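Local coordinates for AB hydrolase-1 domain-containing protein (Streptococcus mutans, PDB 4L9A) that is an alpha/beta hydrolase that probably acts as a carboxylesterase, at residues R94-V97 with N98-M102; F122-L125 with Q126-Q130; G221-D224 with F225-G228. One frame throughout, in Å; residues are numbered along the deposited sequence.

Interaction 1 (R94-V97 with N98-M102); sequences RDWV and NAILM
R94 O receives N98 N at 2.9 Å, and the side chain of N98 curls back over the same carbonyl, its CG resting 3.2 Å from R94 O. Three like bonds follow: A99 N to D95 O, I100 N to W96 O and L101 N to V97 O. These four successive i to i+4 bonds mark a regular stretch of alpha helix.

Two polar ends meet without bonding. N98 ND2 lies over one face of the R94 guanidinium, 3.4 Å from R94 NH1. Both atoms are donors; the amide meets the guanidinium face through ND2, its plane at 89° to it, a contact of packing only. The arginine turns its other terminal nitrogen to its neighbour instead, with R94 NH2 and D95 OD1 3.0 Å apart in a salt bridge. The second oxygen of that carboxylate, D95 OD2, accepts a hydrogen bond from G92 N, just ahead of the helix.

The apolar flank begins at W96. With CG anti to the backbone N (chi1 174°), its indole lies alongside the next turn, and I100 CD1 comes over the face: it is 3.7 Å from the centroid of the five-membered ring of W96 and 23° off the normal, a CH-pi contact. A99 CB touches W96 CE3 more loosely, at 4.1 Å. On a further flank V97 CG1 and L101 CD1 touch at 3.9 Å, the two side chains lying side by side and pointing the same way.

Within helix 93-106, W96 and I100 both pack on I75 of strand 71-75, while V97, I100 and L101 meet helix 120-130 through Q126, I127 and Q130.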
loop_
_atom_site.group_PDB
_atom_site.type_symbol
_atom_site.label_atom_id
_atom_site.label_comp_id
_atom_site.label_asym_id
_atom_site.label_seq_id
_atom_site.Cartn_x
_atom_site.Cartn_y
_atom_site.Cartn_z
ATOM N N ARG A 94 8.977 -8.366 -10.262
ATOM C CA ARG A 94 8.261 -8.893 -11.413
ATOM C C ARG A 94 7.399 -10.083 -11.003
ATOM O O ARG A 94 6.274 -10.261 -11.502
ATOM C CB ARG A 94 9.241 -9.329 -12.504
ATOM C CG ARG A 94 8.569 -9.999 -13.706
ATOM C CD ARG A 94 9.555 -10.843 -14.524
ATOM N NE ARG A 94 9.863 -12.122 -13.885
ATOM C CZ ARG A 94 9.397 -13.296 -14.299
ATOM N NH1 ARG A 94 8.603 -13.362 -15.362
ATOM N NH2 ARG A 94 9.731 -14.409 -13.658
ATOM N N ASP A 95 7.936 -10.906 -10.105
ATOM C CA ASP A 95 7.213 -12.092 -9.645
ATOM C C ASP A 95 5.982 -11.673 -8.847
ATOM O O ASP A 95 4.877 -12.183 -9.060
ATOM C CB ASP A 95 8.132 -13.016 -8.824
ATOM C CG ASP A 95 9.314 -13.541 -9.639
ATOM O OD1 ASP A 95 9.088 -14.111 -10.729
ATOM O OD2 ASP A 95 10.473 -13.375 -9.201
ATOM N N TRP A 96 6.175 -10.716 -7.944
ATOM C CA TRP A 96 5.079 -10.240 -7.111
ATOM C C TRP A 96 4.031 -9.535 -7.981
ATOM O O TRP A 96 2.834 -9.753 -7.810
ATOM C CB TRP A 96 5.624 -9.352 -5.999
ATOM C CG TRP A 96 4.617 -8.672 -5.124
ATOM C CD1 TRP A 96 4.619 -7.356 -4.761
ATOM C CD2 TRP A 96 3.476 -9.267 -4.478
ATOM N NE1 TRP A 96 3.560 -7.095 -3.929
ATOM C CE2 TRP A 96 2.842 -8.240 -3.746
ATOM C CE3 TRP A 96 2.937 -10.557 -4.453
ATOM C CZ2 TRP A 96 1.685 -8.471 -2.997
ATOM C CZ3 TRP A 96 1.783 -10.778 -3.719
ATOM C CH2 TRP A 96 1.176 -9.741 -2.990
ATOM N N VAL A 97 4.482 -8.720 -8.938
ATOM C CA VAL A 97 3.564 -8.097 -9.891
ATOM C C VAL A 97 2.766 -9.129 -10.720
ATOM O O VAL A 97 1.562 -8.958 -10.927
ATOM C CB VAL A 97 4.296 -7.104 -10.829
ATOM C CG1 VAL A 97 3.383 -6.659 -11.975
ATOM C CG2 VAL A 97 4.763 -5.886 -10.041
ATOM N N ASN A 98 3.432 -10.181 -11.200
ATOM C CA ASN A 98 2.734 -11.253 -11.912
ATOM C C ASN A 98 1.697 -11.947 -11.029
ATOM O O ASN A 98 0.616 -12.288 -11.491
ATOM C CB ASN A 98 3.715 -12.271 -12.536
ATOM C CG ASN A 98 4.450 -11.697 -13.742
ATOM O OD1 ASN A 98 4.019 -10.697 -14.310
ATOM N ND2 ASN A 98 5.560 -12.323 -14.134
ATOM N N ALA A 99 2.014 -12.129 -9.751
ATOM C CA ALA A 99 1.056 -12.749 -8.835
ATOM C C ALA A 99 -0.165 -11.845 -8.664
ATOM O O ALA A 99 -1.299 -12.309 -8.691
ATOM C CB ALA A 99 1.702 -13.027 -7.493
ATOM N N ILE A 100 0.065 -10.544 -8.502
ATOM C CA ILE A 100 -1.046 -9.608 -8.365
ATOM C C ILE A 100 -1.929 -9.592 -9.611
ATOM O O ILE A 100 -3.154 -9.600 -9.503
ATOM C CB ILE A 100 -0.564 -8.181 -8.017
ATOM C CG1 ILE A 100 0.108 -8.192 -6.644
ATOM C CG2 ILE A 100 -1.728 -7.192 -8.042
ATOM C CD1 ILE A 100 0.825 -6.887 -6.270
ATOM N N LEU A 101 -1.312 -9.582 -10.790
ATOM C CA LEU A 101 -2.076 -9.639 -12.042
ATOM C C LEU A 101 -2.927 -10.910 -12.200
ATOM O O LEU A 101 -4.009 -10.876 -12.791
ATOM C CB LEU A 101 -1.151 -9.470 -13.247
ATOM C CG LEU A 101 -0.514 -8.082 -13.351
ATOM C CD1 LEU A 101 0.612 -8.118 -14.379
ATOM C CD2 LEU A 101 -1.565 -7.031 -13.716
HETATM N N MSE A 102 -2.428 -12.028 -11.692
HETATM C CA MSE A 102 -3.204 -13.259 -11.668
HETATM C C MSE A 102 -4.415 -13.071 -10.774
HETATM O O MSE A 102 -5.516 -13.544 -11.076
HETATM C CB MSE A 102 -2.372 -14.387 -11.093
HETATM C CG MSE A 102 -1.561 -15.151 -12.087
HETATM SE SE MSE A 102 -1.188 -16.875 -11.261
HETATM C CE MSE A 102 -3.034 -17.490 -11.036
#

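Interaction 2 (F122-L125 with Q126-Q130); sequences FAAL and QIMNQ
I127 closes tightly on the carbonyl of A123. I127 N reaches A123 O at 2.9 Å, the N-H...O angle being 170°, while I127 CG1 approaches the same oxygen, A123 O, to 3.1 Å; the touch of A123 CB on I127 CD1 is looser, at 4.2 Å. One residue further, M128 N bonds to A124 O at 3.1 Å. The selenomethionine bends at its last torsion (chi3 -77°), which brings M128 CE back along the helix to 3.5 Å from A124 O and within touch of L125 CD2. A123, A124, L125 and I127 are buried and M128 partly so; A124 and M128 face L114 of strand 111-117 and F138 of strand 134-141, and I127 lies on I100 and F104 of helix 93-106.

The side carrying Q126 and N129 is looser. A kink in the Q126 chain (chi2 -64°) carries its amide back toward the preceding turn, where a water gives a hydrogen to F122 O at 2.8 Å and accepts one from Q126 NE2 at 2.6 Å. Q126 NE2 also bonds weakly to T227 OG1, and its chain meets V97. N129 N meets L125 O at a stretched 3.3 Å, and the exposed N129 carboxamide leads away.

A buried apolar flank and a looser, partly exposed one suit the helix of a beta-alpha-beta crossover, here joining strands 111-117 and 134-141; in alpha/beta hydrolases the corresponding helix follows the nucleophile elbow.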
loop_
_atom_site.group_PDB
_atom_site.type_symbol
_atom_site.label_atom_id
_atom_site.label_comp_id
_atom_site.label_asym_id
_atom_site.label_seq_id
_atom_site.Cartn_x
_atom_site.Cartn_y
_atom_site.Cartn_z
ATOM N N PHE A 122 5.800 0.648 -5.529
ATOM C CA PHE A 122 6.627 0.015 -6.564
ATOM C C PHE A 122 5.834 -0.988 -7.411
ATOM O O PHE A 122 5.868 -0.938 -8.642
ATOM C CB PHE A 122 7.889 -0.616 -5.957
ATOM C CG PHE A 122 8.912 0.407 -5.493
ATOM C CD1 PHE A 122 9.523 1.250 -6.405
ATOM C CD2 PHE A 122 9.252 0.525 -4.156
ATOM C CE1 PHE A 122 10.453 2.186 -5.995
ATOM C CE2 PHE A 122 10.196 1.483 -3.736
ATOM C CZ PHE A 122 10.785 2.298 -4.658
ATOM N N ALA A 123 5.123 -1.899 -6.756
ATOM C CA ALA A 123 4.248 -2.819 -7.485
ATOM C C ALA A 123 3.202 -2.036 -8.279
ATOM O O ALA A 123 2.927 -2.350 -9.424
ATOM C CB ALA A 123 3.568 -3.804 -6.518
ATOM N N ALA A 124 2.629 -1.008 -7.657
ATOM C CA ALA A 124 1.545 -0.251 -8.280
ATOM C C ALA A 124 1.952 0.321 -9.634
ATOM O O ALA A 124 1.186 0.287 -10.594
ATOM C CB ALA A 124 1.063 0.869 -7.335
ATOM N N LEU A 125 3.164 0.855 -9.717
ATOM C CA LEU A 125 3.620 1.434 -10.972
ATOM C C LEU A 125 3.670 0.376 -12.081
ATOM O O LEU A 125 3.267 0.635 -13.211
ATOM C CB LEU A 125 4.975 2.111 -10.778
ATOM C CG LEU A 125 4.891 3.381 -9.926
ATOM C CD1 LEU A 125 6.268 3.762 -9.392
ATOM C CD2 LEU A 125 4.286 4.517 -10.766
ATOM N N GLN A 126 4.149 -0.819 -11.757
ATOM C CA GLN A 126 4.249 -1.881 -12.764
ATOM C C GLN A 126 2.873 -2.401 -13.154
ATOM O O GLN A 126 2.606 -2.641 -14.321
ATOM C CB GLN A 126 5.119 -3.032 -12.252
ATOM C CG GLN A 126 6.454 -2.578 -11.697
ATOM C CD GLN A 126 7.332 -1.944 -12.758
ATOM O OE1 GLN A 126 7.126 -2.158 -13.951
ATOM N NE2 GLN A 126 8.322 -1.165 -12.326
ATOM N N ILE A 127 2.003 -2.572 -12.163
ATOM C CA ILE A 127 0.633 -3.017 -12.397
ATOM C C ILE A 127 -0.101 -2.119 -13.400
ATOM O O ILE A 127 -0.699 -2.592 -14.366
ATOM C CB ILE A 127 -0.151 -3.072 -11.064
ATOM C CG1 ILE A 127 0.478 -4.107 -10.126
ATOM C CG2 ILE A 127 -1.624 -3.377 -11.312
ATOM C CD1 ILE A 127 0.029 -3.991 -8.687
HETATM N N MSE A 128 -0.056 -0.813 -13.177
HETATM C CA MSE A 128 -0.765 0.112 -14.053
HETATM C C MSE A 128 -0.162 0.109 -15.455
HETATM O O MSE A 128 -0.860 0.322 -16.439
HETATM C CB MSE A 128 -0.765 1.525 -13.461
HETATM C CG MSE A 128 -1.463 1.611 -12.107
HETATM SE SE MSE A 128 -1.556 3.466 -11.412
HETATM C CE MSE A 128 0.294 3.655 -10.777
ATOM N N ASN A 129 1.137 -0.147 -15.541
ATOM C CA ASN A 129 1.823 -0.198 -16.828
ATOM C C ASN A 129 1.586 -1.517 -17.580
ATOM O O ASN A 129 1.704 -1.567 -18.804
ATOM C CB ASN A 129 3.321 0.078 -16.616
ATOM C CG ASN A 129 4.125 0.047 -17.900
ATOM O OD1 ASN A 129 3.980 0.912 -18.767
ATOM N ND2 ASN A 129 5.006 -0.940 -18.016
ATOM N N GLN A 130 1.220 -2.582 -16.862
ATOM C CA GLN A 130 1.135 -3.908 -17.490
ATOM C C GLN A 130 -0.265 -4.522 -17.583
ATOM O O GLN A 130 -0.491 -5.416 -18.401
ATOM C CB GLN A 130 2.037 -4.907 -16.765
ATOM C CG GLN A 130 3.498 -4.529 -16.679
ATOM C CD GLN A 130 4.293 -5.561 -15.911
ATOM O OE1 GLN A 130 3.998 -6.763 -15.974
ATOM N NE2 GLN A 130 5.298 -5.105 -15.166
HETATM O O HOH W 1 8.044 0.148 -10.057
#

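Interaction 3 (G221-D224 with F225-G228); sequences GEED and FKTG
F225 folds its ring back beneath the turn that precedes it. With CG anti to its own carbonyl carbon (chi1 -61°), the phenyl comes under the G221 peptide, and G221 O stands 3.5 Å above the F225 ring plane, over its centre. E222 approaches the same ring differently. Its chain bends at chi2 (-67°), which returns the carboxylate toward F225, and E222 OE1 arrives at the edge, in the ring plane, 3.7 Å from F225 CD2; the two planes are 83° apart.

The backbone supports this posture. F225 N bonds to E222 O at 3.0 Å and D224 N to G221 O, both i to i+3 steps of a 3-10 turn. D224 turns its carboxylate back to the start of that turn, D224 OD2 accepting G221 N at 2.7 Å on the anti side.

Two waters stitch the exposed side. One donates to E222 O at 2.8 Å and has weak links to E222 OE1 and K226 NZ; the other donates to E223 O, accepts from K226 N at 3.2 Å and also bonds to T227 OG1. This loop lies between helix 188-206 and strand 235-239, and the F225 ring also meets the rings of F122 and Y149.

Chemically, E222 OE1 at the C-H rim is probably mildly attractive, whereas G221 O over the electron-rich face probably gains little, its place being set by the turn. Backbone bonds, the D224 carboxylate and water probably contribute most of the polar stabilisation.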
loop_
_atom_site.group_PDB
_atom_site.type_symbol
_atom_site.label_atom_id
_atom_site.label_comp_id
_atom_site.label_asym_id
_atom_site.label_seq_id
_atom_site.Cartn_x
_atom_site.Cartn_y
_atom_site.Cartn_z
ATOM N N GLY A 221 15.611 -3.894 -7.624
ATOM C CA GLY A 221 16.773 -3.633 -8.457
ATOM C C GLY A 221 16.561 -2.421 -9.349
ATOM O O GLY A 221 15.451 -1.887 -9.420
ATOM N N GLU A 222 17.621 -1.990 -10.031
ATOM C CA GLU A 222 17.559 -0.808 -10.894
ATOM C C GLU A 222 16.500 -0.969 -11.973
ATOM O O GLU A 222 15.858 0.001 -12.369
ATOM C CB GLU A 222 18.915 -0.542 -11.550
ATOM C CG GLU A 222 20.037 -0.237 -10.574
ATOM C CD GLU A 222 19.834 1.074 -9.848
ATOM O OE1 GLU A 222 18.987 1.879 -10.297
ATOM O OE2 GLU A 222 20.520 1.296 -8.828
ATOM N N GLU A 223 16.306 -2.197 -12.432
ATOM C CA GLU A 223 15.300 -2.475 -13.447
ATOM C C GLU A 223 13.889 -2.185 -12.941
ATOM O O GLU A 223 12.950 -2.074 -13.725
ATOM C CB GLU A 223 15.404 -3.923 -13.917
ATOM C CG GLU A 223 16.007 -4.078 -15.302
ATOM C CD GLU A 223 15.434 -3.092 -16.302
ATOM O OE1 GLU A 223 16.201 -2.257 -16.823
ATOM O OE2 GLU A 223 14.216 -3.151 -16.568
ATOM N N ASP A 224 13.746 -2.059 -11.626
ATOM C CA ASP A 224 12.447 -1.794 -11.018
ATOM C C ASP A 224 12.195 -0.298 -10.858
ATOM O O ASP A 224 11.156 0.113 -10.328
ATOM C CB ASP A 224 12.367 -2.474 -9.652
ATOM C CG ASP A 224 12.529 -3.976 -9.751
ATOM O OD1 ASP A 224 11.848 -4.578 -10.608
ATOM O OD2 ASP A 224 13.353 -4.544 -9.002
ATOM N N PHE A 225 13.140 0.517 -11.316
ATOM C CA PHE A 225 13.064 1.956 -11.076
ATOM C C PHE A 225 12.890 2.767 -12.359
ATOM O O PHE A 225 13.180 3.969 -12.384
ATOM C CB PHE A 225 14.324 2.421 -10.340
ATOM C CG PHE A 225 14.520 1.775 -9.003
ATOM C CD1 PHE A 225 13.433 1.380 -8.243
ATOM C CD2 PHE A 225 15.795 1.549 -8.511
ATOM C CE1 PHE A 225 13.611 0.782 -7.005
ATOM C CE2 PHE A 225 15.975 0.951 -7.278
ATOM C CZ PHE A 225 14.882 0.569 -6.526
ATOM N N LYS A 226 12.409 2.119 -13.416
ATOM C CA LYS A 226 12.400 2.744 -14.738
ATOM C C LYS A 226 10.996 3.069 -15.238
ATOM O O LYS A 226 10.806 3.380 -16.420
ATOM C CB LYS A 226 13.116 1.856 -15.760
ATOM C CG LYS A 226 14.584 1.584 -15.449
ATOM C CD LYS A 226 15.239 0.717 -16.531
ATOM C CE LYS A 226 16.676 0.345 -16.173
ATOM N NZ LYS A 226 17.572 1.535 -16.087
ATOM N N THR A 227 10.023 3.004 -14.336
ATOM C CA THR A 227 8.620 3.156 -14.695
ATOM C C THR A 227 8.013 4.339 -13.957
ATOM O O THR A 227 8.120 4.436 -12.736
ATOM C CB THR A 227 7.817 1.888 -14.310
ATOM O OG1 THR A 227 8.475 0.721 -14.822
ATOM C CG2 THR A 227 6.399 1.949 -14.853
ATOM N N GLY A 228 7.367 5.234 -14.689
ATOM C CA GLY A 228 6.585 6.285 -14.064
ATOM C C GLY A 228 5.121 6.041 -14.374
ATOM O O GLY A 228 4.794 5.122 -15.117
HETATM O O HOH W 2 17.060 2.469 -12.931
HETATM O O HOH W 3 10.883 -0.610 -14.005
#

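Overall arrangement
The three contacts run in series along the chain, all in the alpha/beta hydrolase fold. Interactions 1 and 2 occupy helices 93-106 and 120-130, with centres about 10 Å apart; the helices touch directly, V97 CG2 lying 3.6 Å from Q126 CB. Helix 93-106 lies between strands 71-75 and 111-117 in the chain, and helix 120-130 links strand 111-117 to 134-141. Interaction 3, in the loop before strand 235-239, is also centred about 10 Å from interaction 2 and meets its start: F122 CE1 is 3.6 Å from F225 CE1. Interactions 1 and 3 do not touch, their nearest atoms being about 5 Å apart. Helix 120-130 therefore joins the neighbouring helix to a loop much later in sequence.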